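Local coordinates for nonribosomal peptide synthase (Streptomyces sp. MJ635-86F5, PDB 5JJP), which probably activates an aliphatic beta-amino acid by ATP-dependent adenylation, as a member of the adenylate-forming ligase family, at residues Pro321-Tyr329 with Ala337-Pro345; Leu350-Ala358 with Tyr426-Phe435. All coordinates share one frame; numbering follows the deposited sequence.

Contact 1: Pro321-Tyr329 with Ala337-Pro345; sequences PGRRIFNLY and ASVTDVPDP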
# COMPACT_ATOMS: atom_id res chain seq x y z
N PRO A 321 20.46 17.30 5.89
CA PRO A 321 20.84 16.98 7.28
C PRO A 321 19.66 17.12 8.23
O PRO A 321 18.77 17.93 7.99
CB PRO A 321 21.91 18.03 7.60
CG PRO A 321 21.60 19.18 6.68
CD PRO A 321 21.05 18.58 5.43
N GLY A 322 19.62 16.29 9.24
CA GLY A 322 18.54 16.31 10.25
C GLY A 322 17.18 15.81 9.79
O GLY A 322 16.15 16.16 10.38
N ARG A 323 17.15 15.04 8.70
CA ARG A 323 15.93 14.37 8.22
C ARG A 323 15.97 12.93 8.71
O ARG A 323 17.02 12.32 8.84
CB ARG A 323 15.86 14.39 6.69
CG ARG A 323 15.18 15.61 6.10
CD ARG A 323 15.84 16.89 6.53
NE ARG A 323 15.29 18.07 5.83
CZ ARG A 323 16.03 19.15 5.53
NH1 ARG A 323 17.35 19.21 5.86
NH2 ARG A 323 15.49 20.16 4.89
N ARG A 324 14.79 12.40 8.98
CA ARG A 324 14.66 11.01 9.36
C ARG A 324 14.38 10.19 8.10
O ARG A 324 13.43 10.46 7.35
CB ARG A 324 13.53 10.84 10.34
CG ARG A 324 13.74 11.53 11.69
CD ARG A 324 14.79 10.81 12.55
NE ARG A 324 14.48 9.42 12.81
CZ ARG A 324 13.81 8.96 13.87
NH1 ARG A 324 13.37 9.77 14.81
NH2 ARG A 324 13.54 7.63 13.98
N ILE A 325 15.24 9.22 7.85
CA ILE A 325 15.08 8.39 6.69
C ILE A 325 14.82 7.00 7.16
O ILE A 325 15.50 6.50 8.04
CB ILE A 325 16.30 8.44 5.73
CG1 ILE A 325 16.55 9.87 5.32
CG2 ILE A 325 16.04 7.61 4.46
CD1 ILE A 325 17.75 10.06 4.38
N PHE A 326 13.85 6.37 6.52
CA PHE A 326 13.44 5.03 6.85
C PHE A 326 13.55 4.08 5.67
O PHE A 326 13.08 4.36 4.59
CB PHE A 326 11.97 5.04 7.25
CG PHE A 326 11.65 6.00 8.32
CD1 PHE A 326 12.12 5.82 9.59
CD2 PHE A 326 10.78 7.08 8.07
CE1 PHE A 326 11.79 6.72 10.59
CE2 PHE A 326 10.42 7.96 9.09
CZ PHE A 326 10.98 7.79 10.34
N ASN A 327 14.04 2.89 5.95
CA ASN A 327 14.19 1.82 4.97
C ASN A 327 13.11 0.75 5.20
O ASN A 327 12.97 0.18 6.31
CB ASN A 327 15.60 1.23 5.13
CG ASN A 327 15.81 -0.01 4.28
OD1 ASN A 327 15.39 -0.06 3.14
ND2 ASN A 327 16.48 -1.02 4.86
N LEU A 328 12.32 0.52 4.17
CA LEU A 328 11.17 -0.35 4.28
C LEU A 328 11.43 -1.63 3.48
O LEU A 328 11.61 -1.57 2.27
CB LEU A 328 9.97 0.39 3.71
CG LEU A 328 8.60 -0.16 4.06
CD1 LEU A 328 8.30 0.12 5.51
CD2 LEU A 328 7.54 0.48 3.16
N TYR A 329 11.49 -2.77 4.15
CA TYR A 329 11.73 -4.06 3.47
C TYR A 329 10.41 -4.82 3.44
O TYR A 329 9.67 -4.85 4.44
CB TYR A 329 12.80 -4.94 4.20
CG TYR A 329 12.61 -6.45 3.91
CD1 TYR A 329 12.90 -6.99 2.66
CD2 TYR A 329 12.06 -7.30 4.87
CE1 TYR A 329 12.68 -8.34 2.36
CE2 TYR A 329 11.83 -8.65 4.59
CZ TYR A 329 12.14 -9.16 3.33
OH TYR A 329 11.88 -10.49 3.05
N ALA A 337 7.24 -5.72 5.76
CA ALA A 337 7.65 -6.66 6.79
C ALA A 337 8.51 -6.01 7.86
O ALA A 337 8.49 -6.43 9.01
CB ALA A 337 8.37 -7.87 6.15
N SER A 338 9.34 -5.04 7.49
CA SER A 338 10.20 -4.39 8.46
C SER A 338 10.48 -2.98 8.07
O SER A 338 10.50 -2.64 6.88
CB SER A 338 11.55 -5.12 8.62
OG SER A 338 12.41 -4.81 7.54
N VAL A 339 10.75 -2.17 9.08
CA VAL A 339 11.08 -0.77 8.88
C VAL A 339 12.22 -0.40 9.79
O VAL A 339 12.21 -0.69 10.95
CB VAL A 339 9.86 0.16 9.11
CG1 VAL A 339 9.37 0.09 10.54
CG2 VAL A 339 10.24 1.61 8.76
N THR A 340 13.21 0.28 9.22
CA THR A 340 14.50 0.45 9.84
C THR A 340 14.93 1.91 9.69
O THR A 340 14.80 2.48 8.61
CB THR A 340 15.48 -0.49 9.14
OG1 THR A 340 15.17 -1.83 9.48
CG2 THR A 340 16.88 -0.21 9.53
N ASP A 341 15.41 2.51 10.77
CA ASP A 341 16.05 3.81 10.71
C ASP A 341 17.39 3.68 9.96
O ASP A 341 18.19 2.81 10.23
CB ASP A 341 16.28 4.39 12.13
CG ASP A 341 14.99 4.75 12.85
OD1 ASP A 341 14.13 5.34 12.23
OD2 ASP A 341 14.80 4.44 14.03
N VAL A 342 17.62 4.57 9.02
CA VAL A 342 18.94 4.77 8.42
C VAL A 342 19.79 5.65 9.36
O VAL A 342 19.38 6.74 9.73
CB VAL A 342 18.77 5.45 7.05
CG1 VAL A 342 20.11 5.82 6.44
CG2 VAL A 342 18.02 4.53 6.09
N PRO A 343 20.96 5.15 9.80
CA PRO A 343 21.77 5.98 10.72
C PRO A 343 22.29 7.22 10.02
O PRO A 343 22.60 7.15 8.82
CB PRO A 343 22.93 5.06 11.13
CG PRO A 343 22.72 3.77 10.43
CD PRO A 343 21.55 3.84 9.52
N ASP A 344 22.33 8.34 10.74
CA ASP A 344 22.89 9.61 10.24
C ASP A 344 23.97 10.07 11.20
O ASP A 344 23.68 10.39 12.34
CB ASP A 344 21.82 10.72 10.09
CG ASP A 344 22.35 11.99 9.34
OD1 ASP A 344 21.67 13.06 9.36
OD2 ASP A 344 23.44 11.92 8.71
N PRO A 345 25.22 10.09 10.76
CA PRO A 345 25.65 9.73 9.44
C PRO A 345 25.82 8.24 9.29
O PRO A 345 25.95 7.48 10.26
CB PRO A 345 26.99 10.47 9.32
CG PRO A 345 27.53 10.43 10.71
CD PRO A 345 26.34 10.45 11.63
O HOH W 1 19.65 13.53 7.05
O HOH W 2 15.22 7.39 11.10
O HOH W 3 13.61 -2.44 7.03
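Strands 324-329 and 338-341 run antiparallel, 152° between their directions and 4.6 Å apart at closest approach, forming a beta hairpin at one border of a six-stranded mixed sheet of the AMP-binding fold. Asn327 pairs with Thr340 through two backbone bonds, Asn327 N donating to Thr340 O at 2.8 Å. A classic beta bulge ends the ladder: Ala337 N and Ser338 N both donate to Tyr329 O. On the face bearing Phe326, Leu328, Val339 and Asp341, Leu328 CD1 lies 3.9 Å from Val339 CB, while Phe326 CB packs on Val339 CG2. Asp341 OD1 sits at the edge of the Phe326 ring and accepts a hydrogen bond from Arg324 NH2 (2.9 Å), part of a salt bridge. The Arg324 chain, bent at chi2 (-73°) and chi3 (-57°), brings its guanidinium edge-on to this oxygen, which it meets from above the carboxylate plane. Water 2 joins the pair, accepting from Arg324 NE and donating to Asp341 OD1 and Ile325 O. Backbone pairing continues as Val342 N donates to Ile325 O; Ile325 CG2 meets Val342 CG2 at 4.0 Å, and both residues rest on Leu313 of helix 310-319. On the other face the Tyr329 ring edge approaches Ser338 OG; Tyr329 OH is hydrogen-bonded to Asp423 OD2 and Ser338 OG to Ile355 O. Water 3 donates to Asn327 O at 2.8 Å and to Ser338 OG at 2.7 Å.

Contact 2: Leu350-Ala358 with Tyr426-Phe435; sequences LERLTIGYA and YRDADGRLYF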
# COMPACT_ATOMS: atom_id res chain seq x y z
N LEU A 350 30.47 0.93 6.24
CA LEU A 350 29.24 0.16 6.07
C LEU A 350 28.97 -0.21 4.61
O LEU A 350 28.91 0.65 3.74
CB LEU A 350 28.05 0.95 6.61
CG LEU A 350 26.79 0.11 6.83
CD1 LEU A 350 26.88 -0.70 8.13
CD2 LEU A 350 25.59 1.05 6.83
N GLU A 351 28.76 -1.50 4.37
CA GLU A 351 28.61 -1.99 2.99
C GLU A 351 27.19 -2.39 2.62
O GLU A 351 26.82 -2.37 1.44
CB GLU A 351 29.53 -3.18 2.80
CG GLU A 351 30.91 -3.00 3.41
CD GLU A 351 31.91 -4.00 2.88
OE1 GLU A 351 32.37 -4.84 3.68
OE2 GLU A 351 32.18 -3.94 1.66
N ARG A 352 26.39 -2.73 3.63
CA ARG A 352 25.03 -3.26 3.45
C ARG A 352 24.13 -2.75 4.56
O ARG A 352 24.42 -2.96 5.74
CB ARG A 352 25.03 -4.80 3.48
CG ARG A 352 23.68 -5.40 3.13
CD ARG A 352 23.72 -6.91 3.04
NE ARG A 352 24.16 -7.40 1.73
CZ ARG A 352 25.40 -7.80 1.43
NH1 ARG A 352 26.37 -7.78 2.34
NH2 ARG A 352 25.65 -8.24 0.21
N LEU A 353 23.04 -2.10 4.19
CA LEU A 353 22.04 -1.62 5.16
C LEU A 353 21.26 -2.81 5.73
O LEU A 353 20.82 -3.68 4.98
CB LEU A 353 21.08 -0.69 4.45
CG LEU A 353 20.76 0.67 5.06
CD1 LEU A 353 22.01 1.47 5.35
CD2 LEU A 353 19.89 1.39 4.05
N THR A 354 21.11 -2.88 7.04
CA THR A 354 20.30 -3.92 7.63
C THR A 354 18.81 -3.77 7.29
O THR A 354 18.31 -2.64 7.06
CB THR A 354 20.48 -3.99 9.17
OG1 THR A 354 19.82 -5.16 9.66
CG2 THR A 354 19.93 -2.74 9.90
N ILE A 355 18.08 -4.89 7.30
CA ILE A 355 16.62 -4.83 7.24
C ILE A 355 16.01 -5.07 8.62
O ILE A 355 14.80 -5.13 8.77
CB ILE A 355 16.04 -5.79 6.16
CG1 ILE A 355 16.44 -7.24 6.42
CG2 ILE A 355 16.52 -5.38 4.77
CD1 ILE A 355 15.78 -8.26 5.51
N GLY A 356 16.86 -5.22 9.62
CA GLY A 356 16.42 -5.10 11.00
C GLY A 356 15.58 -6.25 11.47
O GLY A 356 15.86 -7.39 11.14
N TYR A 357 14.58 -5.93 12.30
CA TYR A 357 13.61 -6.90 12.80
C TYR A 357 12.28 -6.64 12.16
O TYR A 357 11.99 -5.51 11.81
CB TYR A 357 13.40 -6.76 14.31
CG TYR A 357 14.66 -6.84 15.17
CD1 TYR A 357 15.27 -8.06 15.42
CD2 TYR A 357 15.19 -5.69 15.76
CE1 TYR A 357 16.40 -8.15 16.19
CE2 TYR A 357 16.31 -5.76 16.56
CZ TYR A 357 16.93 -6.99 16.77
OH TYR A 357 18.05 -7.09 17.56
N ALA A 358 11.46 -7.67 12.00
CA ALA A 358 10.10 -7.46 11.50
C ALA A 358 9.41 -6.35 12.28
O ALA A 358 9.77 -6.07 13.39
CB ALA A 358 9.30 -8.74 11.61
N TYR A 426 21.16 -13.24 5.90
CA TYR A 426 21.83 -13.75 7.08
C TYR A 426 21.52 -12.82 8.22
O TYR A 426 21.02 -11.69 8.02
CB TYR A 426 23.38 -13.86 6.89
CG TYR A 426 24.06 -12.52 6.66
CD1 TYR A 426 24.32 -12.07 5.35
CD2 TYR A 426 24.40 -11.69 7.72
CE1 TYR A 426 24.91 -10.82 5.11
CE2 TYR A 426 25.00 -10.43 7.48
CZ TYR A 426 25.25 -10.02 6.17
OH TYR A 426 25.82 -8.79 5.92
N ARG A 427 21.83 -13.31 9.41
CA ARG A 427 21.54 -12.67 10.68
C ARG A 427 22.86 -12.19 11.29
O ARG A 427 23.88 -12.84 11.12
CB ARG A 427 20.86 -13.73 11.55
CG ARG A 427 20.11 -13.20 12.76
CD ARG A 427 19.97 -14.28 13.84
NE ARG A 427 19.41 -15.51 13.30
CZ ARG A 427 20.00 -16.70 13.31
NH1 ARG A 427 21.21 -16.89 13.85
NH2 ARG A 427 19.36 -17.74 12.77
N ASP A 428 22.86 -11.05 11.98
CA ASP A 428 24.02 -10.66 12.80
C ASP A 428 23.88 -11.24 14.20
O ASP A 428 22.91 -11.95 14.48
CB ASP A 428 24.26 -9.13 12.81
CG ASP A 428 23.15 -8.33 13.53
OD1 ASP A 428 22.31 -8.87 14.28
OD2 ASP A 428 23.15 -7.09 13.35
N ALA A 429 24.82 -10.94 15.09
CA ALA A 429 24.79 -11.48 16.46
C ALA A 429 23.56 -11.01 17.23
O ALA A 429 23.06 -11.72 18.12
CB ALA A 429 26.06 -11.11 17.22
N ASP A 430 23.11 -9.80 16.92
CA ASP A 430 21.97 -9.20 17.59
C ASP A 430 20.64 -9.70 17.04
O ASP A 430 19.59 -9.47 17.62
CB ASP A 430 22.05 -7.67 17.49
CG ASP A 430 23.10 -7.08 18.42
OD1 ASP A 430 23.41 -7.72 19.46
OD2 ASP A 430 23.61 -5.99 18.13
N GLY A 431 20.69 -10.41 15.92
CA GLY A 431 19.49 -11.04 15.37
C GLY A 431 18.83 -10.27 14.24
O GLY A 431 17.80 -10.68 13.73
N ARG A 432 19.44 -9.16 13.84
CA ARG A 432 18.98 -8.40 12.69
C ARG A 432 19.34 -9.14 11.40
O ARG A 432 20.38 -9.79 11.32
CB ARG A 432 19.59 -6.99 12.69
CG ARG A 432 19.20 -6.17 13.91
CD ARG A 432 19.64 -4.72 13.79
NE ARG A 432 18.90 -3.85 14.71
CZ ARG A 432 19.20 -3.67 16.00
NH1 ARG A 432 20.24 -4.30 16.58
NH2 ARG A 432 18.44 -2.86 16.74
N LEU A 433 18.51 -8.98 10.38
CA LEU A 433 18.79 -9.60 9.11
C LEU A 433 19.43 -8.65 8.13
O LEU A 433 19.35 -7.43 8.27
CB LEU A 433 17.50 -10.18 8.50
CG LEU A 433 16.70 -11.13 9.37
CD1 LEU A 433 15.55 -11.73 8.59
CD2 LEU A 433 17.60 -12.21 9.93
N TYR A 434 20.03 -9.25 7.11
CA TYR A 434 20.69 -8.52 6.00
C TYR A 434 20.31 -9.21 4.69
O TYR A 434 20.59 -10.39 4.48
CB TYR A 434 22.23 -8.47 6.18
CG TYR A 434 22.64 -7.72 7.46
CD1 TYR A 434 23.13 -6.42 7.42
CD2 TYR A 434 22.49 -8.31 8.69
CE1 TYR A 434 23.46 -5.73 8.58
CE2 TYR A 434 22.79 -7.64 9.84
CZ TYR A 434 23.29 -6.36 9.79
OH TYR A 434 23.58 -5.75 10.98
N PHE A 435 19.65 -8.46 3.83
CA PHE A 435 19.15 -8.99 2.58
C PHE A 435 20.27 -9.35 1.61
O PHE A 435 21.14 -8.55 1.39
CB PHE A 435 18.21 -7.94 1.96
CG PHE A 435 17.66 -8.34 0.62
CD1 PHE A 435 16.73 -9.36 0.51
CD2 PHE A 435 18.06 -7.68 -0.53
CE1 PHE A 435 16.22 -9.72 -0.72
CE2 PHE A 435 17.55 -8.03 -1.76
CZ PHE A 435 16.62 -9.05 -1.86
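Arg352, first along the loop 350-358 to touch the antiparallel hairpin of strands 417-427 and 433-438, lays CD against Tyr434 CB (3.8 Å) and gives a weak bond from NE to Phe435 O. Thr354 follows, its CB over one face of the Tyr434 ring, 3.5 Å from Tyr434 CE1. With OG1 turned opposite the backbone N (chi1 -171°), Thr354 donates to Leu433 O at 2.7 Å and accepts from Gly356 N, closing an ST turn. Ile355 N also donates to Leu433 O, at 3.0 Å and from the other face of the carbonyl plane, while Ile355 CG1 packs on Leu433 CB. Leu433 N donates to Gly356 O at a longer 3.2 Å; Ile355 and Gly356 both face Leu433, as in a classic beta bulge. Tyr357 reaches the type I turn 428-431, its OH donating to Asp430 O (2.8 Å) from above the carbonyl plane. Arg432 CG makes a CH-pi contact over the Tyr357 ring, 4.0 Å from its centroid, and the guanidinium continues past Tyr357 CE2 with its plane 50° from the ring. The hydrogen bonds between the segments all end on backbone carbonyls, Leu433 O taking two, so the fit depends on chain path more than on charge.

How the contacts relate
Both contacts are partly buried and lie on the same side of the chain's centre, about 13 Å apart between centres, but they involve different sheets. Contact 1 pairs neighbouring strands of the mixed sheet and relies on a regular ladder, with a salt bridge at its exposed margin; contact 2 brings an irregular loop to the hairpin of a separate antiparallel sheet, using side-chain hydroxyls and aromatic faces where regular pairing is lacking. Residues 350-358 bridge the two: the Ser338 hydroxyl of contact 1 probably donates to the carbonyl of Ile355, and Ile383 touches both Tyr329 and Ile355.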